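Local atomic coordinates of putative aldolase (Bacteroides vulgatus ATCC 8482, PDB entry 3DXI), a protein that is of unknown function but folds as a closed eight-stranded TIM barrel related to the HMGL-like family. Residues A[92-97]-A[121-126]; A[115-120]-A[130-135]; A[30-35]-A[252-257]. All coordinates share one frame; numbering follows the deposited sequence.

Interaction 1 (A[92-97]-A[121-126]); sequences HLLLPI and KAIKTM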
loop_
_atom_site.group_PDB
_atom_site.type_symbol
_atom_site.label_atom_id
_atom_site.label_comp_id
_atom_site.label_asym_id
_atom_site.label_seq_id
_atom_site.Cartn_x
_atom_site.Cartn_y
_atom_site.Cartn_z
ATOM N N HIS A 92 2.341 -17.951 -37.177
ATOM C CA HIS A 92 3.693 -17.471 -36.954
ATOM C C HIS A 92 3.952 -17.121 -35.496
ATOM O O HIS A 92 5.058 -17.314 -34.997
ATOM C CB HIS A 92 3.997 -16.251 -37.817
ATOM C CG HIS A 92 5.456 -15.918 -37.869
ATOM N ND1 HIS A 92 5.928 -14.680 -38.251
ATOM C CD2 HIS A 92 6.547 -16.667 -37.581
ATOM C CE1 HIS A 92 7.249 -14.682 -38.195
ATOM N NE2 HIS A 92 7.650 -15.875 -37.792
ATOM N N LEU A 93 2.930 -16.611 -34.812
ATOM C CA LEU A 93 3.066 -16.224 -33.409
ATOM C C LEU A 93 3.208 -17.375 -32.415
ATOM O O LEU A 93 4.051 -17.321 -31.516
ATOM C CB LEU A 93 1.871 -15.363 -32.979
ATOM C CG LEU A 93 1.710 -13.968 -33.582
ATOM C CD1 LEU A 93 0.367 -13.384 -33.182
ATOM C CD2 LEU A 93 2.844 -13.079 -33.103
ATOM N N LEU A 94 2.400 -18.419 -32.575
ATOM C CA LEU A 94 2.420 -19.524 -31.619
ATOM C C LEU A 94 2.978 -20.874 -32.067
ATOM O O LEU A 94 3.551 -21.607 -31.262
ATOM C CB LEU A 94 1.003 -19.724 -31.069
ATOM C CG LEU A 94 0.376 -18.461 -30.465
ATOM C CD1 LEU A 94 -1.016 -18.748 -29.939
ATOM C CD2 LEU A 94 1.256 -17.962 -29.350
ATOM N N LEU A 95 2.808 -21.205 -33.340
ATOM C CA LEU A 95 3.281 -22.482 -33.853
ATOM C C LEU A 95 4.742 -22.762 -33.484
ATOM O O LEU A 95 5.082 -23.869 -33.069
ATOM C CB LEU A 95 3.100 -22.524 -35.372
ATOM C CG LEU A 95 2.771 -23.871 -36.014
ATOM C CD1 LEU A 95 1.425 -24.374 -35.506
ATOM C CD2 LEU A 95 2.737 -23.704 -37.530
ATOM N N PRO A 96 5.624 -21.755 -33.610
ATOM C CA PRO A 96 7.031 -21.998 -33.268
ATOM C C PRO A 96 7.307 -22.292 -31.796
ATOM O O PRO A 96 8.369 -22.817 -31.459
ATOM C CB PRO A 96 7.728 -20.714 -33.723
ATOM C CG PRO A 96 6.838 -20.214 -34.843
ATOM C CD PRO A 96 5.462 -20.449 -34.273
ATOM N N ILE A 97 6.359 -21.971 -30.917
ATOM C CA ILE A 97 6.587 -22.182 -29.489
ATOM C C ILE A 97 5.822 -23.333 -28.842
ATOM O O ILE A 97 5.769 -23.428 -27.618
ATOM C CB ILE A 97 6.299 -20.885 -28.677
ATOM C CG1 ILE A 97 4.804 -20.563 -28.705
ATOM C CG2 ILE A 97 7.088 -19.716 -29.257
ATOM C CD1 ILE A 97 4.438 -19.289 -27.950
ATOM N N LYS A 121 -10.427 -19.949 -29.135
ATOM C CA LYS A 121 -10.815 -21.243 -29.676
ATOM C C LYS A 121 -9.710 -21.801 -30.567
ATOM O O LYS A 121 -9.359 -22.979 -30.471
ATOM C CB LYS A 121 -12.115 -21.096 -30.471
ATOM C CG LYS A 121 -12.863 -22.393 -30.695
ATOM C CD LYS A 121 -14.312 -22.104 -31.070
ATOM C CE LYS A 121 -15.164 -23.365 -31.027
ATOM N NZ LYS A 121 -16.618 -23.032 -31.098
ATOM N N ALA A 122 -9.153 -20.951 -31.429
ATOM C CA ALA A 122 -8.079 -21.373 -32.325
ATOM C C ALA A 122 -6.807 -21.742 -31.551
ATOM O O ALA A 122 -6.129 -22.713 -31.880
ATOM C CB ALA A 122 -7.776 -20.264 -33.336
ATOM N N ILE A 123 -6.482 -20.961 -30.526
ATOM C CA ILE A 123 -5.292 -21.230 -29.719
ATOM C C ILE A 123 -5.433 -22.572 -29.000
ATOM O O ILE A 123 -4.460 -23.306 -28.823
ATOM C CB ILE A 123 -5.067 -20.117 -28.663
ATOM C CG1 ILE A 123 -4.734 -18.792 -29.355
ATOM C CG2 ILE A 123 -3.941 -20.512 -27.721
ATOM C CD1 ILE A 123 -4.594 -17.617 -28.400
ATOM N N LYS A 124 -6.658 -22.896 -28.601
ATOM C CA LYS A 124 -6.910 -24.140 -27.889
ATOM C C LYS A 124 -6.651 -25.379 -28.747
ATOM O O LYS A 124 -6.232 -26.419 -28.233
ATOM C CB LYS A 124 -8.344 -24.163 -27.364
ATOM C CG LYS A 124 -8.499 -24.978 -26.100
ATOM C CD LYS A 124 -7.752 -24.315 -24.945
ATOM C CE LYS A 124 -7.637 -25.252 -23.760
ATOM N NZ LYS A 124 -8.979 -25.766 -23.375
ATOM N N THR A 125 -6.892 -25.278 -30.051
ATOM C CA THR A 125 -6.658 -26.414 -30.937
ATOM C C THR A 125 -5.160 -26.661 -31.128
ATOM O O THR A 125 -4.754 -27.705 -31.642
ATOM C CB THR A 125 -7.319 -26.201 -32.327
ATOM O OG1 THR A 125 -6.776 -25.030 -32.946
ATOM C CG2 THR A 125 -8.818 -26.039 -32.184
HETATM N N MSE A 126 -4.337 -25.703 -30.711
HETATM C CA MSE A 126 -2.890 -25.845 -30.837
HETATM C C MSE A 126 -2.289 -26.510 -29.598
HETATM O O MSE A 126 -1.082 -26.759 -29.527
HETATM C CB MSE A 126 -2.241 -24.481 -31.100
HETATM C CG MSE A 126 -2.638 -23.883 -32.453
HETATM SE SE MSE A 126 -1.867 -22.140 -32.873
HETATM C CE MSE A 126 -0.042 -22.694 -33.137
#

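Interaction 2 (A[115-120]-A[130-135]); sequences RAIVLA and VGFNVM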
loop_
_atom_site.group_PDB
_atom_site.type_symbol
_atom_site.label_atom_id
_atom_site.label_comp_id
_atom_site.label_asym_id
_atom_site.label_seq_id
_atom_site.Cartn_x
_atom_site.Cartn_y
_atom_site.Cartn_z
ATOM N N ARG A 115 -14.786 -11.451 -30.170
ATOM C CA ARG A 115 -13.722 -11.639 -31.151
ATOM C C ARG A 115 -12.578 -12.410 -30.491
ATOM O O ARG A 115 -11.913 -13.231 -31.128
ATOM C CB ARG A 115 -13.218 -10.281 -31.649
ATOM C CG ARG A 115 -12.346 -10.356 -32.888
ATOM C CD ARG A 115 -11.362 -9.198 -32.917
ATOM N NE ARG A 115 -12.019 -7.901 -32.890
ATOM C CZ ARG A 115 -11.482 -6.800 -32.372
ATOM N NH1 ARG A 115 -10.275 -6.833 -31.823
ATOM N NH2 ARG A 115 -12.146 -5.654 -32.423
ATOM N N ALA A 116 -12.358 -12.147 -29.207
ATOM C CA ALA A 116 -11.298 -12.823 -28.461
ATOM C C ALA A 116 -11.613 -14.310 -28.295
ATOM O O ALA A 116 -10.704 -15.143 -28.265
ATOM C CB ALA A 116 -11.113 -12.166 -27.090
ATOM N N ILE A 117 -12.901 -14.641 -28.192
ATOM C CA ILE A 117 -13.316 -16.037 -28.037
ATOM C C ILE A 117 -12.968 -16.841 -29.288
ATOM O O ILE A 117 -12.631 -18.023 -29.206
ATOM C CB ILE A 117 -14.839 -16.147 -27.749
ATOM C CG1 ILE A 117 -15.140 -15.558 -26.368
ATOM C CG2 ILE A 117 -15.292 -17.614 -27.831
ATOM C CD1 ILE A 117 -16.613 -15.488 -26.022
ATOM N N VAL A 118 -13.054 -16.187 -30.443
ATOM C CA VAL A 118 -12.725 -16.811 -31.716
ATOM C C VAL A 118 -11.231 -17.124 -31.709
ATOM O O VAL A 118 -10.798 -18.198 -32.124
ATOM C CB VAL A 118 -13.024 -15.854 -32.897
ATOM C CG1 VAL A 118 -12.471 -16.438 -34.193
ATOM C CG2 VAL A 118 -14.534 -15.604 -33.004
ATOM N N LEU A 119 -10.446 -16.165 -31.233
ATOM C CA LEU A 119 -8.999 -16.316 -31.158
ATOM C C LEU A 119 -8.663 -17.445 -30.183
ATOM O O LEU A 119 -7.902 -18.365 -30.513
ATOM C CB LEU A 119 -8.374 -15.002 -30.682
ATOM C CG LEU A 119 -6.858 -14.828 -30.777
ATOM C CD1 LEU A 119 -6.426 -14.896 -32.237
ATOM C CD2 LEU A 119 -6.468 -13.484 -30.168
ATOM N N ALA A 120 -9.249 -17.374 -28.989
ATOM C CA ALA A 120 -9.024 -18.375 -27.946
ATOM C C ALA A 120 -9.298 -19.781 -28.452
ATOM O O ALA A 120 -8.509 -20.693 -28.226
ATOM C CB ALA A 120 -9.900 -18.079 -26.744
ATOM N N VAL A 130 -5.256 -21.628 -22.254
ATOM C CA VAL A 130 -5.613 -20.270 -22.663
ATOM C C VAL A 130 -6.100 -19.416 -21.507
ATOM O O VAL A 130 -6.961 -19.833 -20.734
ATOM C CB VAL A 130 -6.711 -20.268 -23.753
ATOM C CG1 VAL A 130 -7.059 -18.830 -24.146
ATOM C CG2 VAL A 130 -6.232 -21.035 -24.961
ATOM N N GLY A 131 -5.535 -18.217 -21.394
ATOM C CA GLY A 131 -5.935 -17.303 -20.343
ATOM C C GLY A 131 -6.521 -16.009 -20.885
ATOM O O GLY A 131 -5.995 -15.426 -21.837
ATOM N N PHE A 132 -7.625 -15.566 -20.292
ATOM C CA PHE A 132 -8.266 -14.319 -20.694
ATOM C C PHE A 132 -7.935 -13.256 -19.644
ATOM O O PHE A 132 -8.322 -13.396 -18.481
ATOM C CB PHE A 132 -9.802 -14.450 -20.739
ATOM C CG PHE A 132 -10.339 -15.230 -21.911
ATOM C CD1 PHE A 132 -11.403 -14.724 -22.659
ATOM C CD2 PHE A 132 -9.843 -16.487 -22.230
ATOM C CE1 PHE A 132 -11.961 -15.461 -23.704
ATOM C CE2 PHE A 132 -10.394 -17.232 -23.272
ATOM C CZ PHE A 132 -11.455 -16.720 -24.009
ATOM N N ASN A 133 -7.212 -12.213 -20.040
ATOM C CA ASN A 133 -6.902 -11.121 -19.123
ATOM C C ASN A 133 -7.774 -9.962 -19.587
ATOM O O ASN A 133 -7.363 -9.151 -20.421
ATOM C CB ASN A 133 -5.416 -10.757 -19.188
ATOM C CG ASN A 133 -4.575 -11.552 -18.188
ATOM O OD1 ASN A 133 -4.722 -12.775 -18.065
ATOM N ND2 ASN A 133 -3.690 -10.860 -17.473
ATOM N N VAL A 134 -8.994 -9.911 -19.058
ATOM C CA VAL A 134 -9.966 -8.885 -19.432
ATOM C C VAL A 134 -9.822 -7.591 -18.640
ATOM O O VAL A 134 -9.899 -7.578 -17.415
ATOM C CB VAL A 134 -11.405 -9.425 -19.292
ATOM C CG1 VAL A 134 -12.415 -8.374 -19.772
ATOM C CG2 VAL A 134 -11.543 -10.722 -20.098
HETATM N N MSE A 135 -9.627 -6.499 -19.370
HETATM C CA MSE A 135 -9.435 -5.179 -18.783
HETATM C C MSE A 135 -10.711 -4.488 -18.330
HETATM O O MSE A 135 -11.817 -4.928 -18.631
HETATM C CB MSE A 135 -8.725 -4.281 -19.793
HETATM C CG MSE A 135 -7.604 -4.983 -20.529
HETATM SE SE MSE A 135 -6.731 -3.896 -21.874
HETATM C CE MSE A 135 -8.268 -3.177 -22.785
#

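Interaction 3 (A[30-35]-A[252-257]); sequences ILAMNE and GNIITT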
loop_
_atom_site.group_PDB
_atom_site.type_symbol
_atom_site.label_atom_id
_atom_site.label_comp_id
_atom_site.label_asym_id
_atom_site.label_seq_id
_atom_site.Cartn_x
_atom_site.Cartn_y
_atom_site.Cartn_z
ATOM N N ILE A 30 14.607 -16.458 -13.378
ATOM C CA ILE A 30 14.105 -17.816 -13.596
ATOM C C ILE A 30 14.478 -18.777 -12.467
ATOM O O ILE A 30 13.640 -19.557 -12.009
ATOM C CB ILE A 30 14.613 -18.393 -14.938
ATOM C CG1 ILE A 30 14.069 -17.567 -16.112
ATOM C CG2 ILE A 30 14.188 -19.850 -15.075
ATOM C CD1 ILE A 30 12.561 -17.700 -16.340
ATOM N N LEU A 31 15.724 -18.724 -12.008
ATOM C CA LEU A 31 16.160 -19.616 -10.935
ATOM C C LEU A 31 15.517 -19.288 -9.588
ATOM O O LEU A 31 15.231 -20.186 -8.795
ATOM C CB LEU A 31 17.687 -19.600 -10.816
ATOM C CG LEU A 31 18.395 -20.189 -12.041
ATOM C CD1 LEU A 31 19.899 -20.007 -11.913
ATOM C CD2 LEU A 31 18.038 -21.664 -12.180
ATOM N N ALA A 32 15.287 -18.005 -9.326
ATOM C CA ALA A 32 14.650 -17.605 -8.076
ATOM C C ALA A 32 13.212 -18.119 -8.073
ATOM O O ALA A 32 12.720 -18.599 -7.058
ATOM C CB ALA A 32 14.655 -16.087 -7.938
HETATM N N MSE A 33 12.545 -18.015 -9.218
HETATM C CA MSE A 33 11.168 -18.473 -9.329
HETATM C C MSE A 33 11.068 -19.976 -9.052
HETATM O O MSE A 33 10.034 -20.458 -8.595
HETATM C CB MSE A 33 10.614 -18.155 -10.718
HETATM C CG MSE A 33 10.508 -16.665 -11.031
HETATM SE SE MSE A 33 9.429 -15.653 -9.755
HETATM C CE MSE A 33 10.872 -14.754 -8.822
ATOM N N ASN A 34 12.139 -20.714 -9.333
ATOM C CA ASN A 34 12.143 -22.152 -9.074
ATOM C C ASN A 34 12.043 -22.406 -7.569
ATOM O O ASN A 34 11.458 -23.400 -7.140
ATOM C CB ASN A 34 13.434 -22.817 -9.576
ATOM C CG ASN A 34 13.415 -23.106 -11.066
ATOM O OD1 ASN A 34 12.381 -22.989 -11.722
ATOM N ND2 ASN A 34 14.565 -23.503 -11.605
ATOM N N GLU A 35 12.614 -21.508 -6.769
ATOM C CA GLU A 35 12.608 -21.685 -5.320
ATOM C C GLU A 35 11.590 -20.854 -4.554
ATOM O O GLU A 35 11.683 -20.731 -3.332
ATOM C CB GLU A 35 14.005 -21.420 -4.752
ATOM C CG GLU A 35 15.066 -22.360 -5.294
ATOM C CD GLU A 35 16.364 -22.294 -4.514
ATOM O OE1 GLU A 35 16.395 -22.799 -3.370
ATOM O OE2 GLU A 35 17.350 -21.734 -5.043
ATOM N N GLY A 252 14.641 -12.136 -0.949
ATOM C CA GLY A 252 15.461 -10.953 -0.764
ATOM C C GLY A 252 16.486 -10.794 -1.876
ATOM O O GLY A 252 16.748 -9.681 -2.337
ATOM N N ASN A 253 17.075 -11.904 -2.316
ATOM C CA ASN A 253 18.066 -11.838 -3.378
ATOM C C ASN A 253 17.471 -11.428 -4.722
ATOM O O ASN A 253 18.092 -10.674 -5.468
ATOM C CB ASN A 253 18.798 -13.173 -3.536
ATOM C CG ASN A 253 19.657 -13.515 -2.329
ATOM O OD1 ASN A 253 20.102 -12.626 -1.599
ATOM N ND2 ASN A 253 19.901 -14.806 -2.119
ATOM N N ILE A 254 16.274 -11.914 -5.037
ATOM C CA ILE A 254 15.674 -11.560 -6.312
ATOM C C ILE A 254 15.223 -10.097 -6.292
ATOM O O ILE A 254 15.207 -9.432 -7.325
ATOM C CB ILE A 254 14.501 -12.518 -6.685
ATOM C CG1 ILE A 254 14.109 -12.302 -8.150
ATOM C CG2 ILE A 254 13.297 -12.287 -5.781
ATOM C CD1 ILE A 254 15.252 -12.531 -9.135
ATOM N N ILE A 255 14.877 -9.593 -5.112
ATOM C CA ILE A 255 14.486 -8.193 -4.987
ATOM C C ILE A 255 15.729 -7.362 -5.295
ATOM O O ILE A 255 15.668 -6.380 -6.038
ATOM C CB ILE A 255 14.005 -7.858 -3.553
ATOM C CG1 ILE A 255 12.602 -8.436 -3.323
ATOM C CG2 ILE A 255 14.034 -6.345 -3.334
ATOM C CD1 ILE A 255 12.101 -8.270 -1.904
ATOM N N THR A 256 16.857 -7.770 -4.718
ATOM C CA THR A 256 18.123 -7.072 -4.932
ATOM C C THR A 256 18.503 -7.056 -6.410
ATOM O O THR A 256 19.026 -6.063 -6.904
ATOM C CB THR A 256 19.270 -7.725 -4.128
ATOM O OG1 THR A 256 19.017 -7.570 -2.727
ATOM C CG2 THR A 256 20.603 -7.074 -4.476
ATOM N N THR A 257 18.236 -8.155 -7.110
ATOM C CA THR A 257 18.541 -8.240 -8.530
ATOM C C THR A 257 17.845 -7.104 -9.292
ATOM O O THR A 257 18.445 -6.462 -10.155
ATOM C CB THR A 257 18.080 -9.594 -9.127
ATOM O OG1 THR A 257 18.817 -10.663 -8.526
ATOM C CG2 THR A 257 18.322 -9.629 -10.631
#

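Interaction 1 (A[92-97]-A[121-126])
Leu-94 and Ile-123 join helix 90-94 to helix 113-124, and Met-126, in the loop beyond, makes two further apolar contacts. In the helix pair the methyl CD1 of Leu-94 does the touching, lying 3.8 Å from CG1 of Ile-123, with CG2 and CD1 of the same isoleucine only slightly farther away. One methyl is thus set against most of a branched side chain, and the two side chains meet at about a right angle. Leu-94 also packs on Phe-128.

Met-126 is a selenomethionine in the model. A bend at its last torsion (chi3 70°) turns CE toward the other segment, where the methyl rests 3.8 Å from CB of Leu-94 and close to the peptide joining Leu-94 to Leu-95. Its approach to CD1 of Leu-95, at 3.3 Å, is tighter than normal carbon contact and is doubtful in detail.

No hydrogen bond crosses between the segments. Locally, Ile-97 N donates to Leu-94 O at 2.9 Å, Met-126 N reaches Ile-123 O at 3.1 Å, and OG1 of Thr-125 donates to Ala-122 O at 2.6 Å; Leu-93 O accepts from Arg-46.

Two helices of the barrel's outer layer therefore meet through apolar surface alone, outside strands 75-81 and 103-108, on which Leu-94 and Ile-123 also pack: these two are buried, whereas Leu-95 lies at the exposed margin.

Interaction 2 (A[115-120]-A[130-135])
Ala-120 meets Phe-132 at the outer corner of its ring: CB of the alanine stands 3.4 Å from CZ and 3.6 Å from CE2 of Phe-132, approaching the ring obliquely. Ile-117, about one helical turn earlier, reaches the same ring differently. Its CG1 lies near the ring plane at the edge, 4.1 Å from CE1 of Phe-132, so two residues of the helix meet the outer end of the phenyl group. Val-130 adds a third apolar touch, its CG1 lying 3.9 Å from CB of Ala-120. With CG1 anti to the valine's backbone nitrogen (chi1 180°), this branch is the one that reaches the alanine methyl, while the other, CG2, faces the carbonyl oxygen of Ala-120.

Around these contacts, Ala-120 N donates to Ala-116 O at 2.8 Å as part of the helix, and the small methyl lets the aromatic ring come close. On the strand, Val-130 and Phe-132 are alternate residues, so both point toward the helix. Phe-132 is backed by Ile-108, Phe-160 and Ile-113.

The helical segment 115-120 and strand segment 130-134 run nearly antiparallel, with directions 160° apart and axes 10.1 Å from each other at closest approach. They belong to the beta-alpha-beta unit of strand 103-108, helix 113-124 and strand 129-134, in which the second strand lies between strands 103-108 and 159-163 of the barrel, with the helix packed on its outside.

Interaction 3 (A[30-35]-A[252-257])
The backbones of the two helices come closest at Ala-32 and Ile-254, whose CA atoms are 6.4 Å apart, with the small alanine at the point of approach. Ile-254 is central, touching both Ala-32 and Met-33. CB of Ala-32 lies 3.8 Å from CB of Ile-254, and CG1 and CD1 of the isoleucine are equally near, so that the alanine methyl is held in the bend of the longer side chain. That bend comes from the torsions of Ile-254: CG1 stands anti to the backbone nitrogen (chi1 -168°), and the next bond (chi2 58°) folds CD1 back against the alanine instead of extending it past.

Met-33, a selenomethionine, joins from the neighbouring position on its helix. Its CB does not point at the other helix, but the side chain bends at its second and third torsions and swings CE to 4.1 Å from CG1 of Ile-254, crossing that side chain at about a right angle. All three residues are buried.

Glu-35 N closes a turn on Ala-32 O at 2.9 Å, while the bond from Thr-257 N to Asn-253 O, at 3.0 Å, is an ordinary helical one. Nearby, Ala-32 also packs on Val-250, Ile-254 reaches Ile-219, and Ile-255 touches Leu-271 of the second subunit.

The contact is consistent with helix-helix packing in the outer layer of a TIM barrel, here between helix 23-34, after the first strand, and helix 248-265, which comes after the last strand and helix 231-241.

In the fold
Interactions 1 and 2 are neighbours, with centres 13 Å apart, and share helix 113-124; they touch where Ile-123 and Lys-124 pack on Val-130. Along the chain their segments alternate. The shared helix packs both on helix 90-94 beside it and on the strand that follows it. Interaction 3 lies apart, its centre 30 Å from each of the others, on the opposite side of the chain's centre from interaction 2. It closes a loop of 216 residues that contains both other contacts. Together the three sample two levels of barrel construction: local joining of successive units, and a long-range contact between helices from the early and late parts of the chain.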